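Side-chain contacts in glycoside hydrolase YxiA (Bacillus licheniformis, PDB 3LV4), which probably hydrolyses the alpha-1,5-linked backbone of arabinan, using a five-bladed beta-propeller of the calcium-binding family 43 glycoside hydrolases: residues 199-204 against 227-232; 214-219 against 241-246; 262-267 against 364-369; 273-278 against 287-292. One frame throughout, in Å; residues are numbered along the deposited sequence.

Contact 1: residues 199-204 against 227-232; sequences RIEGAY and GGYNIR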
loop_
_atom_site.group_PDB
_atom_site.type_symbol
_atom_site.label_atom_id
_atom_site.label_comp_id
_atom_site.label_asym_id
_atom_site.label_seq_id
_atom_site.Cartn_x
_atom_site.Cartn_y
_atom_site.Cartn_z
ATOM N N ARG A 199 0.651 -3.553 14.817
ATOM C CA ARG A 199 1.417 -3.829 13.609
ATOM C C ARG A 199 0.720 -3.173 12.430
ATOM O O ARG A 199 0.026 -3.834 11.657
ATOM C CB ARG A 199 1.621 -5.331 13.410
ATOM C CG ARG A 199 2.429 -5.949 14.562
ATOM C CD ARG A 199 3.255 -7.155 14.117
ATOM N NE ARG A 199 2.403 -8.271 13.715
ATOM C CZ ARG A 199 2.853 -9.363 13.106
ATOM N NH1 ARG A 199 4.147 -9.478 12.819
ATOM N NH2 ARG A 199 2.014 -10.336 12.779
ATOM N N ILE A 200 0.901 -1.858 12.332
ATOM C CA ILE A 200 0.326 -1.043 11.267
ATOM C C ILE A 200 1.394 -0.059 10.810
ATOM O O ILE A 200 1.975 0.649 11.632
ATOM C CB ILE A 200 -0.903 -0.249 11.756
ATOM C CG1 ILE A 200 -1.912 -1.184 12.439
ATOM C CG2 ILE A 200 -1.541 0.512 10.588
ATOM C CD1 ILE A 200 -3.159 -0.489 12.989
ATOM N N GLU A 201 1.663 -0.024 9.507
ATOM C CA GLU A 201 2.701 0.855 8.966
ATOM C C GLU A 201 2.440 1.101 7.485
ATOM O O GLU A 201 1.445 0.616 6.943
ATOM C CB GLU A 201 4.092 0.236 9.168
ATOM C CG GLU A 201 4.344 -1.036 8.351
ATOM C CD GLU A 201 5.688 -1.683 8.665
ATOM O OE1 GLU A 201 6.410 -1.180 9.558
ATOM O OE2 GLU A 201 6.021 -2.705 8.019
ATOM N N GLY A 202 3.315 1.868 6.832
ATOM C CA GLY A 202 3.209 2.050 5.394
ATOM C C GLY A 202 1.952 2.766 4.929
ATOM O O GLY A 202 1.336 2.364 3.933
ATOM N N ALA A 203 1.570 3.828 5.641
ATOM C CA ALA A 203 0.426 4.648 5.248
ATOM C C ALA A 203 0.590 5.273 3.859
ATOM O O ALA A 203 1.690 5.663 3.454
ATOM C CB ALA A 203 0.178 5.745 6.283
ATOM N N TYR A 204 -0.512 5.381 3.134
ATOM C CA TYR A 204 -0.493 6.057 1.850
ATOM C C TYR A 204 -1.891 6.595 1.575
ATOM O O TYR A 204 -2.864 5.849 1.668
ATOM C CB TYR A 204 -0.057 5.099 0.730
ATOM C CG TYR A 204 0.424 5.850 -0.491
ATOM C CD1 TYR A 204 -0.463 6.247 -1.481
ATOM C CD2 TYR A 204 1.766 6.197 -0.629
ATOM C CE1 TYR A 204 -0.028 6.954 -2.583
ATOM C CE2 TYR A 204 2.209 6.909 -1.724
ATOM C CZ TYR A 204 1.310 7.285 -2.699
ATOM O OH TYR A 204 1.754 7.998 -3.792
ATOM N N GLY A 227 4.998 -12.981 8.540
ATOM C CA GLY A 227 4.377 -11.850 9.211
ATOM C C GLY A 227 2.909 -11.568 8.896
ATOM O O GLY A 227 2.262 -10.787 9.590
ATOM N N GLY A 228 2.372 -12.187 7.849
ATOM C CA GLY A 228 0.983 -11.951 7.488
ATOM C C GLY A 228 0.717 -10.537 6.986
ATOM O O GLY A 228 -0.378 -10.002 7.176
ATOM N N TYR A 229 1.708 -9.925 6.346
ATOM C CA TYR A 229 1.551 -8.564 5.813
ATOM C C TYR A 229 0.344 -8.527 4.904
ATOM O O TYR A 229 0.193 -9.388 4.032
ATOM C CB TYR A 229 2.761 -8.204 4.964
ATOM C CG TYR A 229 3.355 -6.826 5.149
ATOM C CD1 TYR A 229 3.286 -6.147 6.368
ATOM C CD2 TYR A 229 4.047 -6.224 4.105
ATOM C CE1 TYR A 229 3.877 -4.884 6.518
ATOM C CE2 TYR A 229 4.634 -4.986 4.248
ATOM C CZ TYR A 229 4.554 -4.320 5.446
ATOM O OH TYR A 229 5.169 -3.092 5.543
ATOM N N ASN A 230 -0.513 -7.533 5.092
ATOM C CA ASN A 230 -1.664 -7.378 4.220
ATOM C C ASN A 230 -2.090 -5.925 4.107
ATOM O O ASN A 230 -2.078 -5.181 5.092
ATOM C CB ASN A 230 -2.835 -8.291 4.652
ATOM C CG ASN A 230 -3.373 -7.954 6.030
ATOM O OD1 ASN A 230 -4.496 -7.459 6.164
ATOM N ND2 ASN A 230 -2.584 -8.229 7.066
ATOM N N ILE A 231 -2.452 -5.530 2.891
ATOM C CA ILE A 231 -2.865 -4.163 2.608
ATOM C C ILE A 231 -4.324 -3.972 2.986
ATOM O O ILE A 231 -5.181 -4.778 2.618
ATOM C CB ILE A 231 -2.665 -3.810 1.118
ATOM C CG1 ILE A 231 -1.168 -3.787 0.784
ATOM C CG2 ILE A 231 -3.319 -2.465 0.790
ATOM C CD1 ILE A 231 -0.852 -3.834 -0.714
ATOM N N ARG A 232 -4.595 -2.913 3.737
ATOM C CA ARG A 232 -5.954 -2.577 4.123
ATOM C C ARG A 232 -6.212 -1.130 3.762
ATOM O O ARG A 232 -5.274 -0.348 3.549
ATOM C CB ARG A 232 -6.177 -2.796 5.622
ATOM C CG ARG A 232 -5.850 -4.209 6.086
ATOM C CD ARG A 232 -6.580 -4.614 7.366
ATOM N NE ARG A 232 -6.300 -6.016 7.678
ATOM C CZ ARG A 232 -6.985 -6.756 8.547
ATOM N NH1 ARG A 232 -7.990 -6.221 9.237
ATOM N NH2 ARG A 232 -6.649 -8.031 8.738
#
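Tyr229 and Glu201 meet through a short hydrogen bond, the phenol OH donating to Glu201 OE2 at 2.6 Å. The acceptor is approached on its anti side, 24° out of the carboxylate plane, and lies at the edge of the tyrosine ring; ring and carboxylate stand 85° apart. Glu201 reaches this position with CG lodged between its backbone N and carbonyl carbon (chi1 67°) and the rest of the chain extended. Its other oxygen, OE1, bonds to Ser165, so both oxygens are gripped and the carboxylate's rotation is fixed. Glu201 is the predicted proton donor, which makes Tyr229 a probable second-shell positioner of a catalytic group.

Another polar approach lies nearby: Arg199 NH2 is 3.2 Å from Gly227 O, met obliquely to the guanidinium, while its main polar partner is Asp264, in a salt bridge.

Bonds within 227-232 shape the second segment. Asn230 ND2 donates to Gly228 O at 2.8 Å, and Asn230 OD1 accepts from Arg232 NE at 2.8 Å, nearly in the guanidinium plane, so one amide links the turn at Gly228 to Arg232 within the strand.

Strand 213-220 runs between the two, hydrogen-bonded to strand 200-208 along one edge and to strand 230-236 along the other; strand 272-280 follows beyond, completing the antiparallel order of one propeller blade.

Contact 2: residues 214-219 against 241-246; sequences YYLYMS and GPYYDA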
loop_
_atom_site.group_PDB
_atom_site.type_symbol
_atom_site.label_atom_id
_atom_site.label_comp_id
_atom_site.label_asym_id
_atom_site.label_seq_id
_atom_site.Cartn_x
_atom_site.Cartn_y
_atom_site.Cartn_z
ATOM N N TYR A 214 -10.857 10.440 0.135
ATOM C CA TYR A 214 -9.458 10.116 0.351
ATOM C C TYR A 214 -9.399 8.690 0.899
ATOM O O TYR A 214 -10.135 8.338 1.827
ATOM C CB TYR A 214 -8.812 11.087 1.346
ATOM C CG TYR A 214 -8.749 12.501 0.825
ATOM C CD1 TYR A 214 -9.834 13.362 0.967
ATOM C CD2 TYR A 214 -7.615 12.970 0.182
ATOM C CE1 TYR A 214 -9.792 14.648 0.490
ATOM C CE2 TYR A 214 -7.557 14.263 -0.307
ATOM C CZ TYR A 214 -8.651 15.098 -0.149
ATOM O OH TYR A 214 -8.608 16.383 -0.632
ATOM N N TYR A 215 -8.540 7.867 0.306
ATOM C CA TYR A 215 -8.336 6.501 0.784
ATOM C C TYR A 215 -7.023 6.354 1.526
ATOM O O TYR A 215 -5.949 6.622 0.978
ATOM C CB TYR A 215 -8.415 5.497 -0.372
ATOM C CG TYR A 215 -9.765 5.527 -1.032
ATOM C CD1 TYR A 215 -10.791 4.691 -0.603
ATOM C CD2 TYR A 215 -10.031 6.424 -2.063
ATOM C CE1 TYR A 215 -12.043 4.739 -1.196
ATOM C CE2 TYR A 215 -11.281 6.481 -2.657
ATOM C CZ TYR A 215 -12.278 5.636 -2.224
ATOM O OH TYR A 215 -13.513 5.697 -2.819
ATOM N N LEU A 216 -7.126 5.931 2.783
ATOM C CA LEU A 216 -5.952 5.641 3.594
ATOM C C LEU A 216 -5.583 4.174 3.434
ATOM O O LEU A 216 -6.247 3.294 3.992
ATOM C CB LEU A 216 -6.233 5.955 5.061
ATOM C CG LEU A 216 -5.178 5.529 6.086
ATOM C CD1 LEU A 216 -3.848 6.256 5.831
ATOM C CD2 LEU A 216 -5.702 5.821 7.491
ATOM N N TYR A 217 -4.543 3.916 2.643
ATOM C CA TYR A 217 -3.972 2.585 2.532
ATOM C C TYR A 217 -2.966 2.398 3.653
ATOM O O TYR A 217 -2.333 3.358 4.097
ATOM C CB TYR A 217 -3.286 2.394 1.174
ATOM C CG TYR A 217 -4.253 2.391 0.020
ATOM C CD1 TYR A 217 -4.608 3.573 -0.620
ATOM C CD2 TYR A 217 -4.822 1.206 -0.428
ATOM C CE1 TYR A 217 -5.492 3.570 -1.682
ATOM C CE2 TYR A 217 -5.708 1.191 -1.483
ATOM C CZ TYR A 217 -6.043 2.372 -2.102
ATOM O OH TYR A 217 -6.925 2.351 -3.148
HETATM N N MSE A 218 -2.835 1.159 4.115
HETATM C CA MSE A 218 -1.892 0.834 5.167
HETATM C C MSE A 218 -1.621 -0.657 5.158
HETATM O O MSE A 218 -2.381 -1.435 4.571
HETATM C CB MSE A 218 -2.435 1.274 6.526
HETATM C CG MSE A 218 -3.841 0.846 6.775
HETATM SE SE MSE A 218 -4.708 1.939 8.152
HETATM C CE MSE A 218 -6.560 1.578 7.611
ATOM N N SER A 219 -0.523 -1.054 5.781
ATOM C CA SER A 219 -0.175 -2.465 5.863
ATOM C C SER A 219 -0.319 -2.933 7.296
ATOM O O SER A 219 0.195 -2.296 8.219
ATOM C CB SER A 219 1.249 -2.708 5.342
ATOM O OG SER A 219 1.299 -2.441 3.949
ATOM N N GLY A 241 -8.730 12.810 7.849
ATOM C CA GLY A 241 -9.717 12.011 8.556
ATOM C C GLY A 241 -10.881 12.814 9.104
ATOM O O GLY A 241 -11.045 13.993 8.778
ATOM N N PRO A 242 -11.705 12.188 9.953
ATOM C CA PRO A 242 -11.564 10.814 10.459
ATOM C C PRO A 242 -11.778 9.753 9.388
ATOM O O PRO A 242 -12.640 9.905 8.514
ATOM C CB PRO A 242 -12.674 10.716 11.511
ATOM C CG PRO A 242 -13.690 11.738 11.077
ATOM C CD PRO A 242 -12.898 12.864 10.498
ATOM N N TYR A 243 -10.995 8.684 9.479
ATOM C CA TYR A 243 -11.076 7.565 8.549
ATOM C C TYR A 243 -11.929 6.443 9.119
ATOM O O TYR A 243 -11.900 6.171 10.330
ATOM C CB TYR A 243 -9.670 7.051 8.189
ATOM C CG TYR A 243 -8.969 7.941 7.191
ATOM C CD1 TYR A 243 -8.126 8.972 7.609
ATOM C CD2 TYR A 243 -9.169 7.762 5.825
ATOM C CE1 TYR A 243 -7.499 9.805 6.680
ATOM C CE2 TYR A 243 -8.549 8.576 4.894
ATOM C CZ TYR A 243 -7.718 9.593 5.325
ATOM O OH TYR A 243 -7.122 10.387 4.387
ATOM N N TYR A 244 -12.692 5.804 8.234
ATOM C CA TYR A 244 -13.631 4.745 8.605
ATOM C C TYR A 244 -13.468 3.570 7.669
ATOM O O TYR A 244 -13.113 3.750 6.496
ATOM C CB TYR A 244 -15.085 5.234 8.497
ATOM C CG TYR A 244 -15.421 6.342 9.462
ATOM C CD1 TYR A 244 -15.373 7.677 9.068
ATOM C CD2 TYR A 244 -15.772 6.054 10.772
ATOM C CE1 TYR A 244 -15.675 8.689 9.959
ATOM C CE2 TYR A 244 -16.070 7.054 11.666
ATOM C CZ TYR A 244 -16.024 8.371 11.258
ATOM O OH TYR A 244 -16.331 9.365 12.166
ATOM N N ASP A 245 -13.742 2.369 8.174
ATOM C CA ASP A 245 -13.771 1.199 7.300
ATOM C C ASP A 245 -15.188 0.990 6.755
ATOM O O ASP A 245 -16.056 1.853 6.935
ATOM C CB ASP A 245 -13.165 -0.060 7.966
ATOM C CG ASP A 245 -13.980 -0.586 9.147
ATOM O OD1 ASP A 245 -15.165 -0.212 9.310
ATOM O OD2 ASP A 245 -13.422 -1.422 9.902
ATOM N N ALA A 246 -15.432 -0.122 6.068
ATOM C CA ALA A 246 -16.716 -0.275 5.387
ATOM C C ALA A 246 -17.881 -0.616 6.331
ATOM O O ALA A 246 -19.042 -0.544 5.936
ATOM C CB ALA A 246 -16.615 -1.274 4.222
#
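Leu216 sets its CG anti to the backbone N (chi1 172°), and Tyr243 sets its own CG beside the backbone N (chi1 -77°); with these rotations the leucine lies over the aromatic ring, the two side chains crossing at about a right angle. Leu216 CB makes a CH-pi contact, 3.7 Å from the centroid of the Tyr243 ring and 22° off the ring normal, displaced toward the CD2-CE2 rim. The branch methyl CD2 of Leu216 rests over the same face nearer the root of the ring, 3.9 Å from Tyr243 CG. The two atoms thus share one face, CD2 near the CG-CD1 corner and CB over the CD2-CE2 side.

The ring edge is used as well. Tyr214 O lies near the ring plane, 3.5 Å from Tyr243 CE2, and Tyr214 CB packs 3.5 Å from Tyr243 OH. That hydroxyl is not left to the hydrocarbon: it hydrogen-bonds to the carbonyl of Pro239. Tyr214 starts toward the loop, but its ring leads away to bond Gln155 through its own hydroxyl and to meet the ring of Tyr207 obliquely. The loop reaches Tyr243 through a cis peptide bond before Pro242.

This is buried structural packing, in which a tyrosine from an irregular segment is laid against one side of a beta-sheet. Strand 213-220 is a middle strand of its propeller blade, flanked by strands 200-208 and 230-236; Ile205 of the first and Ser236 of the second also touch Tyr243, so its side chain, carried by the loop after strand 230-236, touches residues of all three strands.

Contact 3: residues 262-267 against 364-369; sequences FDDRSI and KDISAD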
loop_
_atom_site.group_PDB
_atom_site.type_symbol
_atom_site.label_atom_id
_atom_site.label_comp_id
_atom_site.label_asym_id
_atom_site.label_seq_id
_atom_site.Cartn_x
_atom_site.Cartn_y
_atom_site.Cartn_z
ATOM N N PHE A 262 2.305 -5.742 19.722
ATOM C CA PHE A 262 1.953 -6.467 18.494
ATOM C C PHE A 262 0.681 -7.309 18.640
ATOM O O PHE A 262 0.606 -8.448 18.171
ATOM C CB PHE A 262 3.132 -7.336 18.050
ATOM C CG PHE A 262 4.457 -6.662 18.229
ATOM C CD1 PHE A 262 4.648 -5.371 17.763
ATOM C CD2 PHE A 262 5.497 -7.293 18.891
ATOM C CE1 PHE A 262 5.847 -4.723 17.940
ATOM C CE2 PHE A 262 6.717 -6.648 19.069
ATOM C CZ PHE A 262 6.890 -5.361 18.592
ATOM N N ASP A 263 -0.321 -6.727 19.288
ATOM C CA ASP A 263 -1.586 -7.403 19.530
ATOM C C ASP A 263 -2.386 -7.418 18.218
ATOM O O ASP A 263 -3.144 -6.493 17.932
ATOM C CB ASP A 263 -2.325 -6.668 20.661
ATOM C CG ASP A 263 -3.734 -7.182 20.901
ATOM O OD1 ASP A 263 -4.123 -8.219 20.320
ATOM O OD2 ASP A 263 -4.452 -6.532 21.696
ATOM N N ASP A 264 -2.187 -8.461 17.412
ATOM C CA ASP A 264 -2.854 -8.556 16.108
ATOM C C ASP A 264 -4.347 -8.832 16.267
ATOM O O ASP A 264 -5.158 -8.409 15.441
ATOM C CB ASP A 264 -2.263 -9.685 15.252
ATOM C CG ASP A 264 -0.903 -9.349 14.647
ATOM O OD1 ASP A 264 -0.435 -8.189 14.716
ATOM O OD2 ASP A 264 -0.303 -10.284 14.082
ATOM N N ARG A 265 -4.708 -9.580 17.305
ATOM C CA ARG A 265 -6.110 -9.944 17.497
ATOM C C ARG A 265 -6.996 -8.710 17.676
ATOM O O ARG A 265 -8.141 -8.685 17.229
ATOM C CB ARG A 265 -6.257 -10.871 18.702
ATOM C CG ARG A 265 -6.604 -12.316 18.354
ATOM C CD ARG A 265 -5.460 -13.077 17.697
ATOM N NE ARG A 265 -5.329 -12.833 16.256
ATOM C CZ ARG A 265 -4.191 -13.006 15.589
ATOM N NH1 ARG A 265 -3.111 -13.415 16.245
ATOM N NH2 ARG A 265 -4.122 -12.766 14.282
ATOM N N SER A 266 -6.472 -7.679 18.328
ATOM C CA SER A 266 -7.277 -6.494 18.598
ATOM C C SER A 266 -7.506 -5.617 17.376
ATOM O O SER A 266 -8.509 -4.901 17.305
ATOM C CB SER A 266 -6.657 -5.659 19.718
ATOM O OG SER A 266 -6.852 -6.308 20.958
ATOM N N ILE A 267 -6.582 -5.665 16.422
ATOM C CA ILE A 267 -6.668 -4.761 15.274
ATOM C C ILE A 267 -7.240 -5.425 14.025
ATOM O O ILE A 267 -7.830 -4.751 13.182
ATOM C CB ILE A 267 -5.317 -4.079 14.938
ATOM C CG1 ILE A 267 -4.282 -5.106 14.462
ATOM C CG2 ILE A 267 -4.788 -3.268 16.144
ATOM C CD1 ILE A 267 -3.033 -4.464 13.870
ATOM N N LYS A 364 -10.350 -11.738 6.728
ATOM C CA LYS A 364 -10.131 -10.464 7.419
ATOM C C LYS A 364 -9.081 -10.558 8.524
ATOM O O LYS A 364 -8.883 -9.604 9.281
ATOM C CB LYS A 364 -11.452 -9.881 7.956
ATOM C CG LYS A 364 -11.915 -8.625 7.212
ATOM C CD LYS A 364 -11.052 -7.409 7.553
ATOM C CE LYS A 364 -11.497 -6.712 8.845
ATOM N NZ LYS A 364 -12.672 -5.782 8.656
ATOM N N ASP A 365 -8.389 -11.694 8.591
ATOM C CA ASP A 365 -7.369 -11.901 9.608
ATOM C C ASP A 365 -6.004 -11.331 9.215
ATOM O O ASP A 365 -5.766 -10.987 8.055
ATOM C CB ASP A 365 -7.230 -13.392 9.957
ATOM C CG ASP A 365 -7.039 -14.293 8.718
ATOM O OD1 ASP A 365 -7.064 -13.797 7.564
ATOM O OD2 ASP A 365 -6.868 -15.523 8.910
ATOM N N ILE A 366 -5.126 -11.205 10.203
ATOM C CA ILE A 366 -3.699 -11.103 9.933
ATOM C C ILE A 366 -3.169 -12.523 10.026
ATOM O O ILE A 366 -3.192 -13.137 11.097
ATOM C CB ILE A 366 -2.968 -10.183 10.930
ATOM C CG1 ILE A 366 -3.444 -8.737 10.767
ATOM C CG2 ILE A 366 -1.452 -10.260 10.703
ATOM C CD1 ILE A 366 -3.164 -7.858 11.971
ATOM N N SER A 367 -2.743 -13.067 8.891
ATOM C CA SER A 367 -2.350 -14.469 8.822
ATOM C C SER A 367 -1.209 -14.681 7.844
ATOM O O SER A 367 -1.233 -14.157 6.739
ATOM C CB SER A 367 -3.531 -15.336 8.396
ATOM O OG SER A 367 -3.092 -16.657 8.094
ATOM N N ALA A 368 -0.218 -15.466 8.255
ATOM C CA ALA A 368 0.900 -15.804 7.384
ATOM C C ALA A 368 0.571 -16.985 6.462
ATOM O O ALA A 368 1.359 -17.312 5.573
ATOM C CB ALA A 368 2.152 -16.088 8.206
ATOM N N ASP A 369 -0.591 -17.609 6.672
ATOM C CA ASP A 369 -1.027 -18.756 5.866
ATOM C C ASP A 369 -1.140 -18.384 4.389
ATOM O O ASP A 369 -1.722 -17.353 4.057
ATOM C CB ASP A 369 -2.427 -19.227 6.296
ATOM C CG ASP A 369 -2.431 -20.026 7.593
ATOM O OD1 ASP A 369 -1.373 -20.172 8.239
ATOM O OD2 ASP A 369 -3.528 -20.512 7.969
#
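Ile366 points its side chain at the short, weakly bonded helix 264-267 and meets Asp264 at about a right angle, so that both isoleucine branches lie against the carboxylate: CG2 is 3.6 Å from Asp264 OD2, and CD1 is 3.8 Å from Asp264 CG. The same CD1 also fits against Ile267, 3.9 Å from its CG1; Ile267 turns CG1 between its backbone N and carbonyl carbon (chi1 66°), which brings that branch to Ile366.

Arg265 starts away and doubles back through bends at chi2 and chi3. Its guanidinium lies with one face over Asp264 CB and turns an edge to Ile366 O, 3.3 Å from NH2. The charges are answered nearby: Arg265 pairs with Glu268, and Asp264 OD2 with Arg199, so the isoleucine methyls pack against a carboxylate whose polar needs are met from another direction.

Asp263 is the N-cap of the helix, its OD1 accepting from Ser266 N at 3.1 Å. The helix follows strand 230-236 and precedes strand 272-280 of the propeller, whereas 364-369 joins strands 355-363 and 371-378 of the C-terminal lipocalin-like domain; Phe220, Asn230 and Arg232 from the blade also touch Ile366.

Contact 4: residues 273-278 against 287-292; sequences KLMGNF and VSPGHN. With CA (calcium ion), chain C.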
loop_
_atom_site.group_PDB
_atom_site.type_symbol
_atom_site.label_atom_id
_atom_site.label_comp_id
_atom_site.label_asym_id
_atom_site.label_seq_id
_atom_site.Cartn_x
_atom_site.Cartn_y
_atom_site.Cartn_z
ATOM N N LYS A 273 -9.651 -5.224 4.241
ATOM C CA LYS A 273 -8.462 -5.974 3.819
ATOM C C LYS A 273 -8.559 -6.302 2.337
ATOM O O LYS A 273 -9.489 -6.984 1.907
ATOM C CB LYS A 273 -8.305 -7.253 4.644
ATOM C CG LYS A 273 -7.198 -8.178 4.169
ATOM C CD LYS A 273 -7.128 -9.435 5.045
ATOM C CE LYS A 273 -6.048 -10.415 4.583
ATOM N NZ LYS A 273 -6.136 -11.712 5.331
ATOM N N LEU A 274 -7.591 -5.829 1.560
ATOM C CA LEU A 274 -7.676 -5.939 0.099
ATOM C C LEU A 274 -7.010 -7.180 -0.461
ATOM O O LEU A 274 -7.375 -7.651 -1.540
ATOM C CB LEU A 274 -7.053 -4.714 -0.566
ATOM C CG LEU A 274 -7.780 -3.406 -0.267
ATOM C CD1 LEU A 274 -7.066 -2.237 -0.952
ATOM C CD2 LEU A 274 -9.240 -3.519 -0.720
HETATM N N MSE A 275 -6.024 -7.702 0.261
HETATM C CA MSE A 275 -5.189 -8.777 -0.278
HETATM C C MSE A 275 -4.300 -9.369 0.810
HETATM O O MSE A 275 -3.642 -8.627 1.548
HETATM C CB MSE A 275 -4.325 -8.233 -1.424
HETATM C CG MSE A 275 -3.341 -9.229 -2.022
HETATM SE SE MSE A 275 -2.254 -8.404 -3.464
HETATM C CE MSE A 275 -1.877 -6.681 -2.632
ATOM N N GLY A 276 -4.301 -10.700 0.915
ATOM C CA GLY A 276 -3.351 -11.422 1.748
ATOM C C GLY A 276 -2.551 -12.429 0.929
ATOM O O GLY A 276 -2.456 -12.301 -0.295
ATOM N N ASN A 277 -1.986 -13.433 1.593
ATOM C CA ASN A 277 -1.180 -14.456 0.924
ATOM C C ASN A 277 -2.089 -15.412 0.156
ATOM O O ASN A 277 -3.114 -15.852 0.684
ATOM C CB ASN A 277 -0.400 -15.288 1.940
ATOM C CG ASN A 277 0.554 -14.468 2.802
ATOM O OD1 ASN A 277 0.709 -13.260 2.628
ATOM N ND2 ASN A 277 1.207 -15.146 3.745
ATOM N N PHE A 278 -1.718 -15.758 -1.074
ATOM C CA PHE A 278 -2.595 -16.587 -1.894
ATOM C C PHE A 278 -1.823 -17.273 -3.004
ATOM O O PHE A 278 -0.711 -16.871 -3.348
ATOM C CB PHE A 278 -3.669 -15.726 -2.550
ATOM C CG PHE A 278 -3.133 -14.846 -3.638
ATOM C CD1 PHE A 278 -3.075 -15.303 -4.944
ATOM C CD2 PHE A 278 -2.648 -13.573 -3.350
ATOM C CE1 PHE A 278 -2.550 -14.500 -5.950
ATOM C CE2 PHE A 278 -2.130 -12.763 -4.359
ATOM C CZ PHE A 278 -2.079 -13.230 -5.653
ATOM N N VAL A 287 3.276 -13.824 -1.114
ATOM C CA VAL A 287 3.420 -13.937 0.332
ATOM C C VAL A 287 3.765 -12.553 0.875
ATOM O O VAL A 287 4.650 -11.879 0.345
ATOM C CB VAL A 287 4.547 -14.942 0.712
ATOM C CG1 VAL A 287 4.839 -14.906 2.210
ATOM C CG2 VAL A 287 4.166 -16.348 0.288
ATOM N N SER A 288 3.059 -12.132 1.923
ATOM C CA SER A 288 3.227 -10.792 2.493
ATOM C C SER A 288 3.281 -9.645 1.473
ATOM O O SER A 288 4.182 -8.810 1.520
ATOM C CB SER A 288 4.451 -10.740 3.412
ATOM O OG SER A 288 4.226 -11.500 4.598
ATOM N N PRO A 289 2.304 -9.586 0.553
ATOM C CA PRO A 289 2.269 -8.418 -0.335
ATOM C C PRO A 289 1.894 -7.174 0.479
ATOM O O PRO A 289 0.970 -7.237 1.290
ATOM C CB PRO A 289 1.165 -8.782 -1.338
ATOM C CG PRO A 289 0.257 -9.711 -0.570
ATOM C CD PRO A 289 1.183 -10.515 0.306
ATOM N N GLY A 290 2.599 -6.063 0.296
ATOM C CA GLY A 290 2.309 -4.891 1.100
ATOM C C GLY A 290 3.261 -3.719 0.939
ATOM O O GLY A 290 4.035 -3.636 -0.020
ATOM N N HIS A 291 3.208 -2.833 1.928
ATOM C CA HIS A 291 3.768 -1.493 1.850
ATOM C C HIS A 291 3.573 -0.868 0.475
ATOM O O HIS A 291 4.507 -0.762 -0.315
ATOM C CB HIS A 291 5.242 -1.428 2.248
ATOM C CG HIS A 291 5.662 -0.046 2.642
ATOM N ND1 HIS A 291 6.155 0.257 3.893
ATOM C CD2 HIS A 291 5.584 1.128 1.974
ATOM C CE1 HIS A 291 6.397 1.552 3.969
ATOM N NE2 HIS A 291 6.060 2.104 2.818
ATOM N N ASN A 292 2.348 -0.453 0.206
ATOM C CA ASN A 292 1.999 0.013 -1.116
ATOM C C ASN A 292 2.111 1.511 -1.268
ATOM O O ASN A 292 2.196 2.257 -0.292
ATOM C CB ASN A 292 0.564 -0.394 -1.464
ATOM C CG ASN A 292 -0.466 0.427 -0.716
ATOM O OD1 ASN A 292 -0.738 0.176 0.461
ATOM N ND2 ASN A 292 -1.041 1.422 -1.393
HETATM CA CA CA C . 5.499 4.422 1.797
HETATM O O HOH W 1 -1.721 -7.070 0.685
HETATM O O HOH W 2 3.056 -13.766 5.454
HETATM O O HOH W 3 3.169 3.629 1.856
HETATM O O HOH W 4 4.892 3.487 -0.417
HETATM O O HOH W 5 4.353 5.368 3.827
HETATM O O HOH W 6 7.107 5.703 3.166
HETATM O O HOH W 7 5.162 6.560 0.680
#
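Asn277 and Ser288 are joined directly: the backbone N of Ser288 donates to Asn277 OD1 at 2.7 Å with an N-H...O angle of 151°. The donor sits above the carbonyl plane, 47° out of it. The amide's other end, Asn277 ND2, gives a 2.9 Å bond to a water that in turn donates to Ser288 OG, so one side chain holds the residue at both backbone and hydroxyl. Beside this polar grip, Met275, present as selenomethionine, bends at chi3 (42°) and crosses the Pro289 ring at a slant, with CG 3.9 Å from Pro289 CG and SE and CE near Pro289 CB. Gly276 O also faces the proline and is buried without a polar partner. A second water bridges the carbonyls of Met275 and Pro289.

Strand 272-280 is the outer strand of one propeller blade and 285-296 the first strand of the next, and the chain turns a corner at Val287 and Ser288, so the contact lies where consecutive blades join. Phe307 of strand 303-310 touches both Met275 and Pro289, while Ala224 takes the Ser288 hydroxyl.

The strand from Pro289 carries His291, whose NE2 binds a calcium ion at 2.6 Å in the plane of the imidazole. Five waters and one further ligand complete the metal's surroundings; two of these waters lie 2.7 and 3.0 Å from Asn292 O, which probably helps to place them. Ser219 OG bonds the backbone N of His291, and the side chains of Asp15, the predicted proton acceptor, and Asp148, predicted to modulate the acid, touch that of His291.

Overall arrangement
Contacts 1, 2 and 4 share one propeller blade and its joint to the next, while contact 3 ties that blade to the C-terminal domain. Contacts 1 and 4 have centres about 8 Å apart, and strands 230-236 and 272-280 pair between them. Contact 2 is linked to contact 1, with centres about 12 Å apart, through backbone bonds on both edges of strand 213-220. The centre of contact 3 lies about 11 Å from that of contact 1 and about 13 Å from that of contact 4; a salt bridge joins it to each, Lys273 with Asp365 in the latter case. Contacts 1 and 4 both border the predicted active site: contact 1 holds Glu201, and contact 4 the calcium ligand His291, whose side chain is about 4 Å from that of Tyr229.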